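Phosphodiesterase (Candida albicans, PDB 6CPU) is a largely helical phosphodiesterase of the HD superfamily that holds a zinc ion and a magnesium ion close together. Local coordinates at residues 92-96 / 389-393; 132-136 / 162-166; 230-234 / 276-280; 347-351 / 381-386. All coordinates share one frame; numbering follows the deposited sequence.

Interaction 1: residues 92-96 / 389-393; sequences QFFFT and KVLRI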
# COMPACT_ATOMS: atom_id res chain seq x y z
N GLN A 92 -3.74 -18.13 -8.99
CA GLN A 92 -2.52 -18.30 -8.21
C GLN A 92 -1.72 -16.99 -8.06
O GLN A 92 -1.21 -16.68 -6.98
CB GLN A 92 -1.65 -19.37 -8.87
CG GLN A 92 -0.52 -19.91 -8.04
CD GLN A 92 0.37 -20.87 -8.83
OE1 GLN A 92 0.57 -20.71 -10.04
NE2 GLN A 92 0.90 -21.86 -8.14
N PHE A 93 -1.59 -16.24 -9.16
CA PHE A 93 -0.76 -15.05 -9.19
C PHE A 93 -1.49 -13.81 -8.70
O PHE A 93 -1.01 -13.11 -7.81
CB PHE A 93 -0.21 -14.76 -10.60
CG PHE A 93 0.69 -13.55 -10.64
CD1 PHE A 93 1.99 -13.62 -10.16
CD2 PHE A 93 0.23 -12.34 -11.13
CE1 PHE A 93 2.81 -12.51 -10.17
CE2 PHE A 93 1.05 -11.22 -11.15
CZ PHE A 93 2.35 -11.32 -10.68
N PHE A 94 -2.64 -13.53 -9.28
CA PHE A 94 -3.36 -12.29 -8.95
C PHE A 94 -4.10 -12.37 -7.63
O PHE A 94 -4.40 -11.33 -7.05
CB PHE A 94 -4.30 -11.87 -10.07
CG PHE A 94 -3.58 -11.53 -11.34
CD1 PHE A 94 -2.97 -10.30 -11.51
CD2 PHE A 94 -3.48 -12.47 -12.36
CE1 PHE A 94 -2.31 -10.00 -12.69
CE2 PHE A 94 -2.80 -12.18 -13.53
CZ PHE A 94 -2.21 -10.94 -13.69
N PHE A 95 -4.42 -13.57 -7.15
CA PHE A 95 -5.23 -13.70 -5.92
C PHE A 95 -4.56 -14.54 -4.84
O PHE A 95 -5.20 -15.13 -3.96
CB PHE A 95 -6.66 -14.15 -6.29
CG PHE A 95 -7.35 -13.16 -7.17
CD1 PHE A 95 -7.78 -11.94 -6.65
CD2 PHE A 95 -7.49 -13.39 -8.53
CE1 PHE A 95 -8.37 -10.99 -7.46
CE2 PHE A 95 -8.09 -12.44 -9.35
CZ PHE A 95 -8.53 -11.24 -8.82
N THR A 96 -3.23 -14.50 -4.86
CA THR A 96 -2.38 -15.15 -3.86
C THR A 96 -2.81 -14.74 -2.44
O THR A 96 -2.88 -15.56 -1.53
CB THR A 96 -0.87 -14.82 -4.13
OG1 THR A 96 -0.05 -15.51 -3.19
CG2 THR A 96 -0.56 -13.32 -4.06
N LYS A 389 6.65 -8.28 -8.74
CA LYS A 389 5.27 -8.74 -8.82
C LYS A 389 4.39 -7.74 -9.56
O LYS A 389 3.65 -8.12 -10.46
CB LYS A 389 4.68 -9.03 -7.43
CG LYS A 389 3.21 -9.43 -7.44
CD LYS A 389 2.75 -9.90 -6.07
CE LYS A 389 1.23 -10.06 -6.00
NZ LYS A 389 0.73 -11.08 -6.95
N VAL A 390 4.42 -6.48 -9.14
CA VAL A 390 3.47 -5.49 -9.65
C VAL A 390 3.93 -4.86 -10.98
O VAL A 390 3.28 -5.07 -12.01
CB VAL A 390 3.16 -4.41 -8.60
CG1 VAL A 390 2.21 -3.37 -9.18
CG2 VAL A 390 2.55 -5.04 -7.37
N LEU A 391 5.03 -4.11 -10.97
CA LEU A 391 5.39 -3.30 -12.14
C LEU A 391 5.89 -4.13 -13.32
O LEU A 391 5.60 -3.79 -14.46
CB LEU A 391 6.41 -2.21 -11.77
CG LEU A 391 5.96 -1.15 -10.75
CD1 LEU A 391 7.11 -0.23 -10.40
CD2 LEU A 391 4.77 -0.34 -11.27
N ARG A 392 6.62 -5.22 -13.06
CA ARG A 392 7.13 -6.07 -14.15
C ARG A 392 6.00 -6.63 -15.00
O ARG A 392 6.16 -6.81 -16.22
CB ARG A 392 8.00 -7.22 -13.59
CG ARG A 392 8.59 -8.16 -14.65
CD ARG A 392 9.57 -7.44 -15.55
NE ARG A 392 10.00 -8.25 -16.69
CZ ARG A 392 9.36 -8.36 -17.86
NH1 ARG A 392 8.20 -7.74 -18.10
NH2 ARG A 392 9.89 -9.13 -18.80
N ILE A 393 4.87 -6.93 -14.36
CA ILE A 393 3.67 -7.45 -15.03
C ILE A 393 2.76 -6.32 -15.53
O ILE A 393 2.32 -6.34 -16.68
CB ILE A 393 2.89 -8.40 -14.10
CG1 ILE A 393 3.78 -9.55 -13.62
CG2 ILE A 393 1.60 -8.91 -14.75
CD1 ILE A 393 4.53 -10.30 -14.71
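Lys389 sets its ammonium group over a face of the Phe93 ring, a cation-pi contact with NZ 4.0 Å from the ring centroid and only 8° off the normal. The lysine chain runs extended as far as CE and then turns at its last torsion (chi4 61°), which swings NZ over the ring. Polar contact adds to this: Lys389 NZ also lies 2.8 Å from Phe93 O. That carbonyl belongs to the last turn of helix 84-94, where the negative end of the helix dipole would probably favour a buried cation.

The remaining contacts are apolar. Phe93 CZ lies 3.7 Å from Ile393 CG1, one turn beyond the lysine. Phe94 reaches less far, its CZ 4.4 Å from Ile393 CG2, while the edge of Phe93 stands over the Phe94 face. The Thr96 methyl packs against the end of the lysine chain. A phenylalanine suits position 93, since its face takes the cation while its rim meets an aliphatic branch.

Around this junction of helices 84-94 and 377-394, Phe93 also packs on Leu183 of helix 177-193, Phe94 on Ile262 of helix 253-264, and Lys389 on Asn172 of helix 165-173.

Interaction 2: residues 132-136 / 162-166; sequences GNWTG and IPTMT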
# COMPACT_ATOMS: atom_id res chain seq x y z
N GLY A 132 1.58 -13.95 12.33
CA GLY A 132 2.60 -14.96 12.58
C GLY A 132 2.84 -15.87 11.37
O GLY A 132 3.98 -16.23 11.08
N ASN A 133 1.76 -16.22 10.67
CA ASN A 133 1.86 -17.05 9.46
C ASN A 133 2.69 -16.32 8.41
O ASN A 133 3.64 -16.89 7.85
CB ASN A 133 0.50 -17.34 8.83
CG ASN A 133 -0.44 -18.19 9.68
OD1 ASN A 133 -0.03 -19.06 10.46
ND2 ASN A 133 -1.74 -17.97 9.47
N TRP A 134 2.31 -15.08 8.12
CA TRP A 134 2.95 -14.31 7.03
C TRP A 134 4.44 -14.12 7.31
O TRP A 134 5.25 -14.22 6.39
CB TRP A 134 2.32 -12.94 6.86
CG TRP A 134 0.88 -12.96 6.49
CD1 TRP A 134 0.23 -13.86 5.70
CD2 TRP A 134 -0.08 -11.98 6.86
NE1 TRP A 134 -1.11 -13.52 5.59
CE2 TRP A 134 -1.32 -12.37 6.29
CE3 TRP A 134 -0.03 -10.82 7.64
CZ2 TRP A 134 -2.48 -11.62 6.45
CZ3 TRP A 134 -1.20 -10.10 7.82
CH2 TRP A 134 -2.40 -10.50 7.23
N THR A 135 4.78 -13.81 8.56
CA THR A 135 6.15 -13.47 8.93
C THR A 135 7.01 -14.70 9.26
O THR A 135 8.21 -14.56 9.46
CB THR A 135 6.19 -12.54 10.16
OG1 THR A 135 5.48 -13.18 11.22
CG2 THR A 135 5.57 -11.19 9.86
N GLY A 136 6.40 -15.88 9.35
CA GLY A 136 7.13 -17.10 9.68
C GLY A 136 7.64 -17.16 11.11
O GLY A 136 8.65 -17.81 11.40
N ILE A 162 -2.04 -20.99 2.63
CA ILE A 162 -1.75 -19.67 3.15
C ILE A 162 -0.36 -19.21 2.72
O ILE A 162 0.62 -19.88 3.04
CB ILE A 162 -1.82 -19.64 4.69
CG1 ILE A 162 -3.17 -20.15 5.18
CG2 ILE A 162 -1.52 -18.24 5.20
CD1 ILE A 162 -3.19 -20.43 6.67
N PRO A 163 -0.26 -18.07 2.03
CA PRO A 163 1.05 -17.65 1.55
C PRO A 163 1.87 -16.97 2.65
O PRO A 163 1.32 -16.34 3.56
CB PRO A 163 0.71 -16.64 0.46
CG PRO A 163 -0.54 -16.02 0.95
CD PRO A 163 -1.32 -17.16 1.56
N THR A 164 3.18 -17.14 2.58
CA THR A 164 4.10 -16.45 3.47
C THR A 164 4.90 -15.44 2.67
O THR A 164 4.94 -15.48 1.43
CB THR A 164 5.08 -17.42 4.12
OG1 THR A 164 5.94 -17.95 3.11
CG2 THR A 164 4.35 -18.52 4.83
N MET A 165 5.55 -14.54 3.39
CA MET A 165 6.38 -13.52 2.75
C MET A 165 7.48 -14.14 1.90
O MET A 165 7.70 -13.71 0.75
CB MET A 165 7.00 -12.61 3.81
CG MET A 165 5.97 -11.66 4.43
SD MET A 165 6.67 -10.84 5.89
CE MET A 165 7.80 -9.72 5.11
N THR A 166 8.17 -15.16 2.43
CA THR A 166 9.26 -15.80 1.66
C THR A 166 8.74 -16.50 0.41
O THR A 166 9.40 -16.48 -0.64
CB THR A 166 10.11 -16.77 2.50
OG1 THR A 166 9.29 -17.77 3.10
CG2 THR A 166 10.88 -16.00 3.57
O HOH W 1 7.83 -15.44 5.67
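Met165 N donates a nearly straight hydrogen bond (170°) to Trp134 O at 3.0 Å, arriving in the carbonyl plane on a lone pair. A second grip on the same oxygen comes from a water 2.9 Å from Trp134 O, which in turn accepts from Thr166 N. With CG beside the backbone N (chi1 -73°) and the chain extended at chi2, Met165 SD lies 4.1 Å from Thr135 CG2, the two side chains alongside; an unbranched chain is flexible enough to follow Trp134 O and Thr135. Thr164 places OG1 between its own N and carbonyl carbon (chi1 67°), from where it bonds Tyr167 N, and this turns CG2 onto Asn133 O at 3.5 Å. Trp134 brings the edge of its indole to the next carbonyl, with CD1 3.5 Å from Pro163 O and in the ring plane; that buried oxygen has no hydrogen-bond partner in the model. Asn133 ND2, which bonds Leu123 O, touches Ile162 CD1 at 4.0 Å.

Two helix ends are joined here. Helix 127-135 finishes in a Schellman motif with Gly136 at positive phi, and helix 165-173 starts with Thr164 as N-cap, a first-turn N-H of one helix serving a last-turn carbonyl of the other.

Interaction 3: residues 230-234 / 276-280; sequences LVYCV and FRHAV. With ZN (zinc ion), chain B.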
# COMPACT_ATOMS: atom_id res chain seq x y z
N LEU A 230 -10.27 5.25 -2.27
CA LEU A 230 -8.82 5.38 -2.31
C LEU A 230 -8.23 4.95 -3.65
O LEU A 230 -7.27 5.56 -4.14
CB LEU A 230 -8.18 4.63 -1.14
CG LEU A 230 -8.43 5.31 0.22
CD1 LEU A 230 -8.25 4.32 1.37
CD2 LEU A 230 -7.56 6.56 0.40
N VAL A 231 -8.81 3.92 -4.25
CA VAL A 231 -8.42 3.51 -5.60
C VAL A 231 -8.57 4.68 -6.56
O VAL A 231 -7.66 4.99 -7.36
CB VAL A 231 -9.26 2.31 -6.09
CG1 VAL A 231 -9.09 2.06 -7.59
CG2 VAL A 231 -8.89 1.06 -5.30
N TYR A 232 -9.73 5.34 -6.50
CA TYR A 232 -9.97 6.47 -7.40
C TYR A 232 -9.02 7.64 -7.12
O TYR A 232 -8.57 8.29 -8.05
CB TYR A 232 -11.41 6.94 -7.35
CG TYR A 232 -11.74 7.81 -8.54
CD1 TYR A 232 -11.75 9.20 -8.44
CD2 TYR A 232 -12.03 7.24 -9.77
CE1 TYR A 232 -12.05 10.00 -9.54
CE2 TYR A 232 -12.34 8.03 -10.88
CZ TYR A 232 -12.34 9.41 -10.76
OH TYR A 232 -12.64 10.20 -11.86
N CYS A 233 -8.73 7.90 -5.85
CA CYS A 233 -7.74 8.91 -5.49
C CYS A 233 -6.38 8.65 -6.14
O CYS A 233 -5.74 9.57 -6.66
CB CYS A 233 -7.57 9.01 -3.98
SG CYS A 233 -9.00 9.67 -3.09
N VAL A 234 -5.93 7.39 -6.12
CA VAL A 234 -4.68 7.05 -6.78
C VAL A 234 -4.78 7.34 -8.28
O VAL A 234 -3.86 7.89 -8.87
CB VAL A 234 -4.31 5.57 -6.56
CG1 VAL A 234 -3.05 5.21 -7.35
CG2 VAL A 234 -4.07 5.29 -5.08
N PHE A 276 -3.41 -0.14 2.52
CA PHE A 276 -3.49 0.63 1.27
C PHE A 276 -3.77 2.11 1.57
O PHE A 276 -3.26 2.99 0.88
CB PHE A 276 -4.58 0.04 0.41
CG PHE A 276 -4.75 0.71 -0.90
CD1 PHE A 276 -3.72 0.76 -1.81
CD2 PHE A 276 -6.00 1.24 -1.26
CE1 PHE A 276 -3.89 1.38 -3.04
CE2 PHE A 276 -6.18 1.84 -2.49
CZ PHE A 276 -5.13 1.91 -3.37
N ARG A 277 -4.55 2.38 2.61
CA ARG A 277 -4.85 3.77 3.02
C ARG A 277 -3.56 4.56 3.34
O ARG A 277 -3.44 5.72 2.92
CB ARG A 277 -5.85 3.81 4.18
CG ARG A 277 -6.17 5.21 4.73
CD ARG A 277 -7.28 5.20 5.78
NE ARG A 277 -8.53 4.72 5.20
CZ ARG A 277 -9.01 3.49 5.30
NH1 ARG A 277 -8.42 2.56 6.05
NH2 ARG A 277 -10.13 3.20 4.66
N HIS A 278 -2.61 3.93 4.04
CA HIS A 278 -1.30 4.54 4.33
C HIS A 278 -0.53 4.81 3.05
O HIS A 278 0.06 5.88 2.89
CB HIS A 278 -0.46 3.67 5.29
CG HIS A 278 0.98 4.09 5.42
ND1 HIS A 278 1.36 5.32 5.93
CD2 HIS A 278 2.13 3.44 5.11
CE1 HIS A 278 2.68 5.40 5.92
NE2 HIS A 278 3.18 4.28 5.43
N ALA A 279 -0.51 3.84 2.14
CA ALA A 279 0.17 4.02 0.86
C ALA A 279 -0.37 5.23 0.10
O ALA A 279 0.41 6.04 -0.45
CB ALA A 279 0.05 2.76 0.01
N VAL A 280 -1.69 5.34 0.05
CA VAL A 280 -2.34 6.41 -0.68
C VAL A 280 -2.11 7.76 0.03
O VAL A 280 -1.87 8.76 -0.62
CB VAL A 280 -3.84 6.12 -0.89
CG1 VAL A 280 -4.51 7.29 -1.60
CG2 VAL A 280 -4.02 4.83 -1.71
ZN ZN B . 5.23 3.65 5.04
O HOH W 2 5.23 3.36 7.24
O HOH W 3 7.29 2.98 5.16
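Val234 and Val280 press their methyls together at the tight end of this contact, CG2 to CG2 at 3.4 Å, closer than carbons usually pack. In both valines CG1 is anti to the backbone N, which turns CG2 of each toward the other. The helix segments run at only 26° to each other with axes 10.2 Å apart, and these beta-branched side chains fill the gap where the backbones come nearest. Phe276 widens the tight region: its side chain leaves anti to the backbone N (chi1 -179°) and the ring slides between the helices, where CZ lies 3.9 Å from Val234 CG2 and CE2 lies 3.7 Å from Leu230 CB. Val280 CG2 sits over the rim of one ring face, while Val231 N approaches the ring edge. Leu230 forks over the partner helix, one branch putting CD2 3.7 Å from Val280 CG1.

Packing is looser at Cys233, although every residue that touches is buried: its CB only grazes Val280 CG1, at 4.2 Å. Arg277 forms the polar flank. The other branch of Leu230 puts CD1 3.7 Å from Arg277 CB and obliquely against the guanidinium, whose N-H groups are used by Glu39, in a salt bridge, and by Ala222 O and Leu225 O.

His278 lies on a different side of its helix, away from this apolar seam, and binds zinc through NE2 at 2.2 Å. Together with His349, Asp350 and Asp462 it forms the histidine and aspartate metal site of the HD superfamily; helix 276-292, which carries His278, is backed on another side by the seam.

Interaction 4: residues 347-351 / 381-386; sequences LGHDV and YHASLF. With ZN (zinc ion), chain B; MG (magnesium ion), chain C.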
# COMPACT_ATOMS: atom_id res chain seq x y z
N LEU A 347 3.44 4.99 -3.93
CA LEU A 347 2.32 4.06 -4.03
C LEU A 347 2.71 2.63 -3.59
O LEU A 347 1.93 1.95 -2.88
CB LEU A 347 1.77 4.04 -5.46
CG LEU A 347 0.63 3.06 -5.73
CD1 LEU A 347 -0.56 3.32 -4.81
CD2 LEU A 347 0.21 3.14 -7.18
N GLY A 348 3.89 2.19 -3.98
CA GLY A 348 4.35 0.82 -3.72
C GLY A 348 5.26 0.64 -2.52
O GLY A 348 5.73 -0.48 -2.24
N HIS A 349 5.50 1.71 -1.76
CA HIS A 349 6.62 1.69 -0.81
C HIS A 349 6.46 0.74 0.38
O HIS A 349 7.47 0.39 1.00
CB HIS A 349 6.96 3.12 -0.32
CG HIS A 349 6.18 3.52 0.90
ND1 HIS A 349 4.87 3.93 0.84
CD2 HIS A 349 6.52 3.52 2.20
CE1 HIS A 349 4.43 4.18 2.06
NE2 HIS A 349 5.42 3.95 2.91
N ASP A 350 5.24 0.32 0.69
CA ASP A 350 4.98 -0.62 1.77
C ASP A 350 4.29 -1.90 1.29
O ASP A 350 3.66 -2.58 2.08
CB ASP A 350 4.14 0.05 2.89
CG ASP A 350 5.00 0.80 3.93
OD1 ASP A 350 6.16 0.40 4.13
OD2 ASP A 350 4.50 1.76 4.57
N VAL A 351 4.35 -2.22 -0.01
CA VAL A 351 3.62 -3.39 -0.52
C VAL A 351 3.93 -4.66 0.28
O VAL A 351 5.08 -4.97 0.57
CB VAL A 351 3.81 -3.68 -2.03
CG1 VAL A 351 3.14 -2.62 -2.89
CG2 VAL A 351 5.27 -3.84 -2.39
N TYR A 381 12.06 -6.22 1.04
CA TYR A 381 10.89 -7.00 0.68
C TYR A 381 9.89 -6.17 -0.15
O TYR A 381 9.48 -6.58 -1.24
CB TYR A 381 10.25 -7.55 1.97
CG TYR A 381 8.96 -8.31 1.75
CD1 TYR A 381 7.70 -7.73 2.00
CD2 TYR A 381 9.00 -9.62 1.32
CE1 TYR A 381 6.53 -8.48 1.81
CE2 TYR A 381 7.86 -10.35 1.11
CZ TYR A 381 6.64 -9.79 1.35
OH TYR A 381 5.56 -10.62 1.09
N HIS A 382 9.55 -4.97 0.31
CA HIS A 382 8.63 -4.12 -0.44
C HIS A 382 9.17 -3.82 -1.84
O HIS A 382 8.43 -3.88 -2.81
CB HIS A 382 8.33 -2.77 0.24
CG HIS A 382 7.92 -2.88 1.67
ND1 HIS A 382 6.98 -3.78 2.12
CD2 HIS A 382 8.30 -2.17 2.75
CE1 HIS A 382 6.83 -3.65 3.42
NE2 HIS A 382 7.62 -2.67 3.83
N ALA A 383 10.45 -3.49 -1.93
CA ALA A 383 11.04 -3.11 -3.22
C ALA A 383 11.03 -4.30 -4.19
O ALA A 383 10.76 -4.18 -5.39
CB ALA A 383 12.46 -2.61 -3.02
N SER A 384 11.35 -5.47 -3.66
CA SER A 384 11.45 -6.65 -4.50
C SER A 384 10.06 -7.04 -5.02
O SER A 384 9.87 -7.28 -6.22
CB SER A 384 12.11 -7.79 -3.74
OG SER A 384 12.35 -8.87 -4.62
N LEU A 385 9.09 -7.07 -4.12
CA LEU A 385 7.70 -7.30 -4.52
C LEU A 385 7.16 -6.27 -5.49
O LEU A 385 6.54 -6.61 -6.48
CB LEU A 385 6.76 -7.35 -3.31
CG LEU A 385 6.37 -8.76 -2.90
CD1 LEU A 385 7.59 -9.53 -2.43
CD2 LEU A 385 5.29 -8.73 -1.83
N PHE A 386 7.32 -4.99 -5.18
CA PHE A 386 6.70 -3.97 -6.01
C PHE A 386 7.24 -4.02 -7.44
O PHE A 386 6.47 -3.93 -8.41
CB PHE A 386 6.88 -2.59 -5.41
CG PHE A 386 6.11 -1.51 -6.12
CD1 PHE A 386 4.74 -1.64 -6.35
CD2 PHE A 386 6.75 -0.36 -6.52
CE1 PHE A 386 4.04 -0.62 -6.99
CE2 PHE A 386 6.05 0.66 -7.15
CZ PHE A 386 4.69 0.53 -7.38
ZN ZN B . 5.23 3.65 5.04
MG MG C . 7.87 1.03 5.29
O HOH W 4 8.40 -1.03 5.80
O HOH W 2 5.23 3.36 7.24
O HOH W 3 7.29 2.98 5.16
O HOH W 5 9.73 1.76 6.17
O HOH W 6 6.98 0.94 7.08
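Gly348 lies flat against Phe386, its CA 3.5 Å from the ring centroid and 7° off the normal, a CH-pi contact; with no side chain, glycine lets the ring come right up to the backbone. Its carbonyl accepts from Val351 N, closing a type I turn. The His349 side chain leaves the backbone away from the 381-386 segment and binds zinc through NE2 at 2.2 Å, while ND1 bonds Ala346 O. Asp350 bridges the metals: OD2 is 2.1 Å from zinc and OD1 is 2.2 Å from magnesium. A carboxylate suits this post because it has one oxygen for each ion. Asp350 CA sits over the His382 face, 3.6 Å from the ring centroid. Val351 accepts a hydrogen bond from His382 ND1 at its O, 2.7 Å long and bent to 152°, the donor lying above the carbonyl plane. The branched side chain of Val351 packs CG2 on Phe386 CB at 3.6 Å.

The other ring nitrogen, His382 NE2, is 2.7 Å from a water that binds magnesium. Held by backbone at ND1 and over one face, His382 is probably restrained in rotation, consistent with a second-shell role in positioning that water.

How the interactions relate
Interaction 1 begins first along the chain, at 92-96, and closes last, at 389-393, so the other three are nested within its long loop. Inside it they follow in series without crossing: interaction 2 joins the ends of helices 127-135 and 165-173, interaction 3 pairs helices 227-242 and 276-292, and interaction 4 folds the end of helix 336-348 onto helix 377-394. That last helix also serves interaction 1, with Leu391 N probably hydrogen-bonded to Phe386 O. Interactions 3 and 4 meet at the zinc and share two of its waters. Interaction 2 touches both interaction 1, through Pro163 on Thr96, and interaction 4, through Met165 on Tyr381.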